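Endoglucanase (Clostridium thermocellum, PDB 2YIK) probably hydrolyses internal beta-1,4-glucosidic linkages in cellulose, as a family 9 glycoside hydrolase that carries bound calcium and zinc ions. Local coordinates at residues A131-W136 / A399-L404; G324-L329 / K363-L368; K371-G376 / S415-W420. One frame throughout, in Å; residues are numbered along the deposited sequence.

Contact 1: A131-W136 / A399-L404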
loop_
_atom_site.group_PDB
_atom_site.type_symbol
_atom_site.label_atom_id
_atom_site.label_comp_id
_atom_site.label_asym_id
_atom_site.label_seq_id
_atom_site.Cartn_x
_atom_site.Cartn_y
_atom_site.Cartn_z
ATOM N N ALA A 131 -1.736 1.042 -2.245
ATOM C CA ALA A 131 -1.968 2.093 -3.226
ATOM C C ALA A 131 -1.206 3.377 -2.901
ATOM O O ALA A 131 -0.600 3.987 -3.776
ATOM C CB ALA A 131 -3.469 2.392 -3.323
ATOM N N SER A 132 -1.233 3.788 -1.642
ATOM C CA SER A 132 -0.551 5.013 -1.263
ATOM C C SER A 132 0.962 4.814 -1.189
ATOM O O SER A 132 1.725 5.696 -1.565
ATOM C CB SER A 132 -1.070 5.514 0.087
ATOM O OG SER A 132 -0.747 4.599 1.114
ATOM N N THR A 133 1.397 3.652 -0.721
ATOM C CA THR A 133 2.824 3.415 -0.597
ATOM C C THR A 133 3.499 3.248 -1.963
ATOM O O THR A 133 4.605 3.746 -2.175
ATOM C CB THR A 133 3.093 2.228 0.356
ATOM O OG1 THR A 133 2.528 2.532 1.640
ATOM C CG2 THR A 133 4.593 1.992 0.527
ATOM N N VAL A 134 2.838 2.571 -2.895
ATOM C CA VAL A 134 3.406 2.439 -4.236
ATOM C C VAL A 134 3.376 3.846 -4.862
ATOM O O VAL A 134 4.304 4.250 -5.560
ATOM C CB VAL A 134 2.589 1.467 -5.117
ATOM C CG1 VAL A 134 3.095 1.522 -6.550
ATOM C CG2 VAL A 134 2.710 0.039 -4.573
ATOM N N GLY A 135 2.304 4.592 -4.592
ATOM C CA GLY A 135 2.187 5.948 -5.119
ATOM C C GLY A 135 3.259 6.868 -4.547
ATOM O O GLY A 135 3.778 7.743 -5.242
ATOM N N TRP A 136 3.555 6.656 -3.265
ATOM C CA TRP A 136 4.562 7.367 -2.460
ATOM C C TRP A 136 5.914 7.139 -3.149
ATOM O O TRP A 136 6.652 8.091 -3.417
ATOM C CB TRP A 136 4.438 6.750 -1.046
ATOM C CG TRP A 136 5.458 6.796 0.122
ATOM C CD1 TRP A 136 5.500 5.873 1.147
ATOM C CD2 TRP A 136 6.408 7.814 0.490
ATOM N NE1 TRP A 136 6.390 6.242 2.107
ATOM C CE2 TRP A 136 6.971 7.416 1.738
ATOM C CE3 TRP A 136 6.844 8.996 -0.104
ATOM C CZ2 TRP A 136 7.930 8.171 2.398
ATOM C CZ3 TRP A 136 7.799 9.740 0.558
ATOM C CH2 TRP A 136 8.339 9.322 1.795
ATOM N N ALA A 399 11.727 -0.045 5.546
ATOM C CA ALA A 399 12.827 0.704 6.145
ATOM C C ALA A 399 13.761 1.153 5.026
ATOM O O ALA A 399 14.295 2.260 5.058
ATOM C CB ALA A 399 13.586 -0.167 7.147
ATOM N N GLN A 400 13.964 0.279 4.042
ATOM C CA GLN A 400 14.817 0.603 2.901
ATOM C C GLN A 400 14.255 1.829 2.186
ATOM O O GLN A 400 14.990 2.757 1.839
ATOM C CB GLN A 400 14.876 -0.573 1.919
ATOM C CG GLN A 400 15.695 -1.778 2.382
ATOM C CD GLN A 400 15.811 -2.838 1.295
ATOM O OE1 GLN A 400 16.041 -2.513 0.129
ATOM N NE2 GLN A 400 15.661 -4.107 1.671
ATOM N N LEU A 401 12.945 1.822 1.957
ATOM C CA LEU A 401 12.287 2.936 1.288
ATOM C C LEU A 401 12.530 4.229 2.055
ATOM O O LEU A 401 12.968 5.218 1.473
ATOM C CB LEU A 401 10.783 2.682 1.170
ATOM C CG LEU A 401 9.962 3.816 0.546
ATOM C CD1 LEU A 401 10.453 4.084 -0.874
ATOM C CD2 LEU A 401 8.487 3.435 0.538
ATOM N N ILE A 402 12.258 4.213 3.361
ATOM C CA ILE A 402 12.461 5.402 4.192
ATOM C C ILE A 402 13.919 5.836 4.132
ATOM O O ILE A 402 14.216 7.024 4.071
ATOM C CB ILE A 402 12.076 5.152 5.675
ATOM C CG1 ILE A 402 10.589 4.797 5.774
ATOM C CG2 ILE A 402 12.420 6.383 6.523
ATOM C CD1 ILE A 402 9.679 5.899 5.357
ATOM N N ALA A 403 14.829 4.870 4.143
ATOM C CA ALA A 403 16.254 5.180 4.087
ATOM C C ALA A 403 16.613 5.931 2.799
ATOM O O ALA A 403 17.357 6.912 2.828
ATOM C CB ALA A 403 17.067 3.896 4.179
ATOM N N LEU A 404 16.076 5.460 1.677
ATOM C CA LEU A 404 16.341 6.059 0.373
ATOM C C LEU A 404 15.664 7.424 0.204
ATOM O O LEU A 404 16.201 8.309 -0.453
ATOM C CB LEU A 404 15.908 5.081 -0.721
ATOM C CG LEU A 404 16.718 3.775 -0.626
ATOM C CD1 LEU A 404 15.967 2.621 -1.263
ATOM C CD2 LEU A 404 18.076 3.987 -1.280
#
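One methyl group of Leu-401, CD2, sits over the indole of Trp-136 in a CH-pi contact, 4.2 Å from the centroid of the five-membered ring and 28° off its normal. It lies nearest the pyrrole side of the indole, with Trp-136 NE1 3.8 Å from Leu-401 CD2. Ile-402 approaches the same indole differently: its CD1 comes to the edge, near the ring plane, 4.1 Å from Trp-136 CZ2, and the two side chains run roughly at right angles. One residue thus covers a face and the next meets the rim. Trp-136 reaches across because its CG is anti to the backbone N (chi1 162°). The axes of residues 131-136 and 399-404 approach to 12.3 Å, and their N-to-C directions differ by 35°; Trp-136 and Leu-401 span this gap between two helices of the (alpha/alpha)6 barrel expected of family 9 catalytic domains. Trp-284 and His-316 meet the Trp-136 ring edge-to-face, whereas Trp-136 NE1 is buried without a hydrogen-bonding partner. Thr-133 contributes its methyl, CG2, at 4.2 Å from Leu-401 CD2, while its OG1 is turned to Tyr-129 O and His-316 NE2.

Contact 2: G324-L329 / K363-L368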
loop_
_atom_site.group_PDB
_atom_site.type_symbol
_atom_site.label_atom_id
_atom_site.label_comp_id
_atom_site.label_asym_id
_atom_site.label_seq_id
_atom_site.Cartn_x
_atom_site.Cartn_y
_atom_site.Cartn_z
ATOM N N GLY A 324 5.848 7.187 7.552
ATOM C CA GLY A 324 5.638 7.777 6.241
ATOM C C GLY A 324 5.140 9.201 6.431
ATOM O O GLY A 324 5.561 10.125 5.731
ATOM N N THR A 325 4.241 9.373 7.394
ATOM C CA THR A 325 3.679 10.683 7.701
ATOM C C THR A 325 4.806 11.645 8.070
ATOM O O THR A 325 4.874 12.756 7.551
ATOM C CB THR A 325 2.661 10.590 8.873
ATOM O OG1 THR A 325 1.555 9.769 8.481
ATOM C CG2 THR A 325 2.137 11.962 9.251
ATOM N N ALA A 326 5.697 11.209 8.954
ATOM C CA ALA A 326 6.809 12.049 9.380
ATOM C C ALA A 326 7.634 12.505 8.188
ATOM O O ALA A 326 8.067 13.650 8.144
ATOM C CB ALA A 326 7.695 11.306 10.372
ATOM N N CYS A 327 7.848 11.611 7.225
ATOM C CA CYS A 327 8.618 11.946 6.030
ATOM C C CYS A 327 7.945 13.063 5.233
ATOM O O CYS A 327 8.601 14.006 4.790
ATOM C CB CYS A 327 8.776 10.718 5.122
ATOM S SG CYS A 327 9.922 9.456 5.711
ATOM N N ILE A 328 6.634 12.958 5.057
ATOM C CA ILE A 328 5.915 13.957 4.287
ATOM C C ILE A 328 5.896 15.311 4.994
ATOM O O ILE A 328 6.104 16.345 4.357
ATOM C CB ILE A 328 4.476 13.487 3.970
ATOM C CG1 ILE A 328 4.530 12.114 3.291
ATOM C CG2 ILE A 328 3.774 14.508 3.058
ATOM C CD1 ILE A 328 5.407 12.081 2.071
ATOM N N LEU A 329 5.658 15.303 6.303
ATOM C CA LEU A 329 5.653 16.541 7.067
ATOM C C LEU A 329 7.039 17.185 6.999
ATOM O O LEU A 329 7.165 18.404 6.962
ATOM C CB LEU A 329 5.254 16.276 8.526
ATOM C CG LEU A 329 3.765 15.977 8.749
ATOM C CD1 LEU A 329 3.505 15.671 10.217
ATOM C CD2 LEU A 329 2.935 17.177 8.311
ATOM N N LYS A 363 14.106 14.610 12.361
ATOM C CA LYS A 363 14.700 13.901 13.493
ATOM C C LYS A 363 14.033 12.568 13.835
ATOM O O LYS A 363 14.722 11.578 14.082
ATOM C CB LYS A 363 14.748 14.818 14.728
ATOM C CG LYS A 363 15.486 14.237 15.927
ATOM C CD LYS A 363 16.869 13.730 15.541
ATOM C CE LYS A 363 17.699 13.343 16.766
ATOM N NZ LYS A 363 19.070 12.930 16.344
ATOM N N PRO A 364 12.691 12.512 13.849
ATOM C CA PRO A 364 12.080 11.219 14.177
ATOM C C PRO A 364 12.472 10.106 13.204
ATOM O O PRO A 364 12.584 8.940 13.592
ATOM C CB PRO A 364 10.586 11.526 14.134
ATOM C CG PRO A 364 10.534 12.958 14.574
ATOM C CD PRO A 364 11.668 13.570 13.780
ATOM N N ILE A 365 12.677 10.467 11.941
ATOM C CA ILE A 365 13.055 9.489 10.932
ATOM C C ILE A 365 14.551 9.192 11.008
ATOM O O ILE A 365 14.989 8.090 10.681
ATOM C CB ILE A 365 12.648 9.979 9.514
ATOM C CG1 ILE A 365 11.151 9.710 9.288
ATOM C CG2 ILE A 365 13.508 9.311 8.444
ATOM C CD1 ILE A 365 10.774 8.234 9.346
ATOM N N GLN A 366 15.337 10.167 11.454
ATOM C CA GLN A 366 16.768 9.937 11.589
ATOM C C GLN A 366 16.939 8.918 12.718
ATOM O O GLN A 366 17.804 8.042 12.655
ATOM C CB GLN A 366 17.513 11.234 11.923
ATOM C CG GLN A 366 19.023 11.046 12.011
ATOM C CD GLN A 366 19.766 12.300 12.453
ATOM O OE1 GLN A 366 20.960 12.252 12.746
ATOM N NE2 GLN A 366 19.063 13.423 12.501
ATOM N N ASP A 367 16.101 9.037 13.746
ATOM C CA ASP A 367 16.135 8.112 14.879
ATOM C C ASP A 367 15.693 6.716 14.443
ATOM O O ASP A 367 16.259 5.713 14.870
ATOM C CB ASP A 367 15.211 8.594 16.000
ATOM C CG ASP A 367 15.772 9.784 16.749
ATOM O OD1 ASP A 367 16.908 10.203 16.442
ATOM O OD2 ASP A 367 15.081 10.299 17.651
ATOM N N LEU A 368 14.664 6.663 13.604
ATOM C CA LEU A 368 14.147 5.397 13.103
ATOM C C LEU A 368 15.229 4.691 12.293
ATOM O O LEU A 368 15.483 3.498 12.465
ATOM C CB LEU A 368 12.933 5.644 12.208
ATOM C CG LEU A 368 12.387 4.441 11.440
ATOM C CD1 LEU A 368 11.800 3.423 12.421
ATOM C CD2 LEU A 368 11.332 4.924 10.439
#
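Ala-326 and Ile-365 bring their helices close, their CA atoms 6.9 Å apart, the nearest such pair between residues 324-329 and 363-368. Helices 322-336 and 363-373 belong to the helical catalytic domain of a family 9 glycoside hydrolase, for which an (alpha/alpha)6 barrel is the expected fold, and the contact is an example of how a small residue permits a close helix approach. Ala-326 offers only a methyl group, directed at the other helix, and its CB rests 4.0 Å from Ile-365 CG1. The isoleucine does most of the touching for its own segment. Its longer branch swings away from the carbonyl carbon, CG1 lying anti to it and beside the backbone N (chi1 -80°), and this carries CG1 and CD1 along the flank of helix 322-336. There CG1 touches both Ala-326 CB and Cys-327 SG, which reach it from directions about a right angle apart.

Cys-327 does not point straight at helix 363-373, yet its sulfur reaches the isoleucine branch. Between the two segments the contacts are van der Waals packing of a methyl, a sulfur and a branched chain. All three residues are buried, and neighbouring side chains also pack here. Ile-402 of helix 392-408 touches both Cys-327 and Ile-365, Trp-136 of helix 124-140 touches Cys-327, and Tyr-306 and Pro-311 in loops pack on Ala-326. On the more open part of helix 363-373, one turn apart, Lys-363 NZ and Asp-367 OD1 form a salt bridge at 3.5 Å, a link within one helix that adds nothing across the interface. Across it, the sulfur meets both carbons of the isoleucine branch almost evenly, with Cys-327 SG 3.8 Å from Ile-365 CG1 and 3.9 Å from Ile-365 CD1.

Contact 3: K371-G376 / S415-W420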
loop_
_atom_site.group_PDB
_atom_site.type_symbol
_atom_site.label_atom_id
_atom_site.label_comp_id
_atom_site.label_asym_id
_atom_site.label_seq_id
_atom_site.Cartn_x
_atom_site.Cartn_y
_atom_site.Cartn_z
ATOM N N LYS A 371 18.176 3.395 14.192
ATOM C CA LYS A 371 17.741 2.187 14.868
ATOM C C LYS A 371 17.813 0.985 13.929
ATOM O O LYS A 371 18.387 -0.049 14.285
ATOM C CB LYS A 371 16.317 2.379 15.400
ATOM C CG LYS A 371 15.921 1.409 16.512
ATOM C CD LYS A 371 14.542 1.709 17.089
ATOM C CE LYS A 371 14.534 3.006 17.880
ATOM N NZ LYS A 371 13.267 3.169 18.643
ATOM N N TRP A 372 17.235 1.126 12.735
ATOM C CA TRP A 372 17.224 0.048 11.744
ATOM C C TRP A 372 18.572 -0.273 11.095
ATOM O O TRP A 372 18.919 -1.436 10.908
ATOM C CB TRP A 372 16.202 0.351 10.634
ATOM C CG TRP A 372 14.804 -0.091 10.966
ATOM C CD1 TRP A 372 13.899 0.553 11.770
ATOM C CD2 TRP A 372 14.175 -1.311 10.552
ATOM N NE1 TRP A 372 12.749 -0.190 11.878
ATOM C CE2 TRP A 372 12.890 -1.334 11.140
ATOM C CE3 TRP A 372 14.569 -2.377 9.734
ATOM C CZ2 TRP A 372 12.001 -2.396 10.942
ATOM C CZ3 TRP A 372 13.683 -3.431 9.537
ATOM C CH2 TRP A 372 12.411 -3.428 10.137
ATOM N N SER A 373 19.332 0.759 10.755
ATOM C CA SER A 373 20.616 0.571 10.091
ATOM C C SER A 373 21.812 0.501 11.028
ATOM O O SER A 373 22.898 0.105 10.609
ATOM C CB SER A 373 20.859 1.706 9.094
ATOM O OG SER A 373 21.081 2.942 9.767
ATOM N N GLY A 374 21.614 0.882 12.287
ATOM C CA GLY A 374 22.725 0.904 13.225
ATOM C C GLY A 374 22.779 -0.101 14.357
ATOM O O GLY A 374 23.491 0.122 15.338
ATOM N N GLY A 375 22.036 -1.197 14.245
ATOM C CA GLY A 375 22.079 -2.202 15.292
ATOM C C GLY A 375 20.985 -2.170 16.347
ATOM O O GLY A 375 21.052 -2.920 17.320
ATOM N N GLY A 376 19.988 -1.310 16.175
ATOM C CA GLY A 376 18.913 -1.243 17.148
ATOM C C GLY A 376 17.919 -2.377 16.975
ATOM O O GLY A 376 17.433 -2.945 17.957
ATOM N N SER A 415 24.082 7.822 1.459
ATOM C CA SER A 415 24.738 7.920 2.738
ATOM C C SER A 415 24.734 6.505 3.342
ATOM O O SER A 415 24.418 5.512 2.653
ATOM C CB SER A 415 23.956 8.896 3.656
ATOM O OG SER A 415 22.747 8.335 4.236
ATOM N N LYS A 416 25.148 6.406 4.606
ATOM C CA LYS A 416 25.172 5.139 5.320
ATOM C C LYS A 416 23.756 4.530 5.282
ATOM O O LYS A 416 23.607 3.312 5.345
ATOM C CB LYS A 416 25.631 5.351 6.777
ATOM C CG LYS A 416 24.756 6.308 7.591
ATOM C CD LYS A 416 25.283 6.462 9.019
ATOM C CE LYS A 416 24.429 7.473 9.776
ATOM N NZ LYS A 416 24.922 7.715 11.161
ATOM N N TYR A 417 22.709 5.355 5.187
ATOM C CA TYR A 417 21.347 4.796 5.142
ATOM C C TYR A 417 21.108 4.030 3.839
ATOM O O TYR A 417 20.740 2.854 3.863
ATOM C CB TYR A 417 20.279 5.890 5.320
ATOM C CG TYR A 417 20.353 6.572 6.670
ATOM C CD1 TYR A 417 20.690 5.852 7.821
ATOM C CD2 TYR A 417 20.108 7.940 6.799
ATOM C CE1 TYR A 417 20.789 6.473 9.058
ATOM C CE2 TYR A 417 20.203 8.573 8.039
ATOM C CZ TYR A 417 20.546 7.837 9.162
ATOM O OH TYR A 417 20.666 8.471 10.383
ATOM N N ALA A 418 21.323 4.695 2.708
ATOM C CA ALA A 418 21.152 4.055 1.409
ATOM C C ALA A 418 22.099 2.860 1.275
ATOM O O ALA A 418 21.720 1.818 0.744
ATOM C CB ALA A 418 21.417 5.056 0.295
ATOM N N ASN A 419 23.334 3.016 1.748
ATOM C CA ASN A 419 24.305 1.929 1.678
ATOM C C ASN A 419 23.763 0.744 2.462
ATOM O O ASN A 419 23.886 -0.403 2.030
ATOM C CB ASN A 419 25.663 2.360 2.248
ATOM C CG ASN A 419 26.296 3.483 1.447
ATOM O OD1 ASN A 419 26.031 3.629 0.257
ATOM N ND2 ASN A 419 27.147 4.273 2.096
ATOM N N TRP A 420 23.159 1.026 3.614
ATOM C CA TRP A 420 22.578 -0.027 4.436
ATOM C C TRP A 420 21.408 -0.672 3.691
ATOM O O TRP A 420 21.275 -1.902 3.659
ATOM C CB TRP A 420 22.066 0.544 5.755
ATOM C CG TRP A 420 21.222 -0.432 6.514
ATOM C CD1 TRP A 420 21.657 -1.472 7.280
ATOM C CD2 TRP A 420 19.788 -0.484 6.541
ATOM N NE1 TRP A 420 20.584 -2.171 7.786
ATOM C CE2 TRP A 420 19.427 -1.586 7.348
ATOM C CE3 TRP A 420 18.778 0.293 5.961
ATOM C CZ2 TRP A 420 18.089 -1.930 7.590
ATOM C CZ3 TRP A 420 17.449 -0.049 6.202
ATOM C CH2 TRP A 420 17.118 -1.152 7.011
#
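Ser-373 and Trp-420 form the close-packed part of this contact, where the C-terminal end of helix 363-373 meets the first turn of helix 416-428 in the expected (alpha/alpha)6 barrel. The indole lies flat against the serine: Ser-373 CA stands 3.5 Å from the centroid of the five-membered ring and only 6° off its normal, a CH-pi contact over the face. Ser-373 CB bears on the same indole, 3.4 Å from Trp-420 CG. Because Trp-420 CG lies beside the carbonyl carbon and opposite the backbone N (chi1 169°), the side chain extends to the other helix. There Trp-420 CZ2 is 3.5 Å from the backbone Trp-372 O, and Trp-420 CH2 is 3.9 Å from Trp-372 CE3. The two indoles meet obliquely, and Ala-399 of helix 392-408 packs against both.

Tyr-417 approaches from another direction. Ser-373 OG lies at the edge of its ring, in the ring plane, 3.5 Å from Tyr-417 CD1; that hydroxyl is hydrogen-bonded to Leu-369 O one turn back in its own helix. Tyr-406 meets the tyrosine ring edge-to-face.

Beyond this patch the contact thins out toward solvent. Ser-373 and Trp-420 are still partly exposed, and at Gly-374 the chain leaves helical geometry into an exposed glycine turn. Ser-415 is the N-cap of helix 416-428, its OG accepting from Tyr-417 N at 3.1 Å, with a second partner in Asp-407 OD1 of helix 392-408.

Between residues 371-376 and 415-420, then, the attraction is probably dispersion and the weak pull of C-H groups toward an indole face, while the hydrogen bond of Tyr-417 OH to Asp-370 OD1, just before residues 371-376, gives the helix pair a polar link.

Overall arrangement
The three contacts illustrate how neighbouring helices of one mainly helical catalytic domain share their packing surfaces. Contacts 1 and 2 have centres 12 Å apart, contacts 2 and 3 14 Å, and contacts 1 and 3 16 Å. Helix 363-373 serves contacts 2 and 3, and the next helix, 392-408, supplies contact 1 and packs against both of the others. Along the chain, contact 2 is nested within the span closed by contact 1, contact 3 follows contact 2, and contacts 1 and 3 interleave. Residues far apart in sequence, from helix 124-140 to helix 416-428, are thereby joined by a series of packing contacts, away from the metal sites and from the probable active-site histidine.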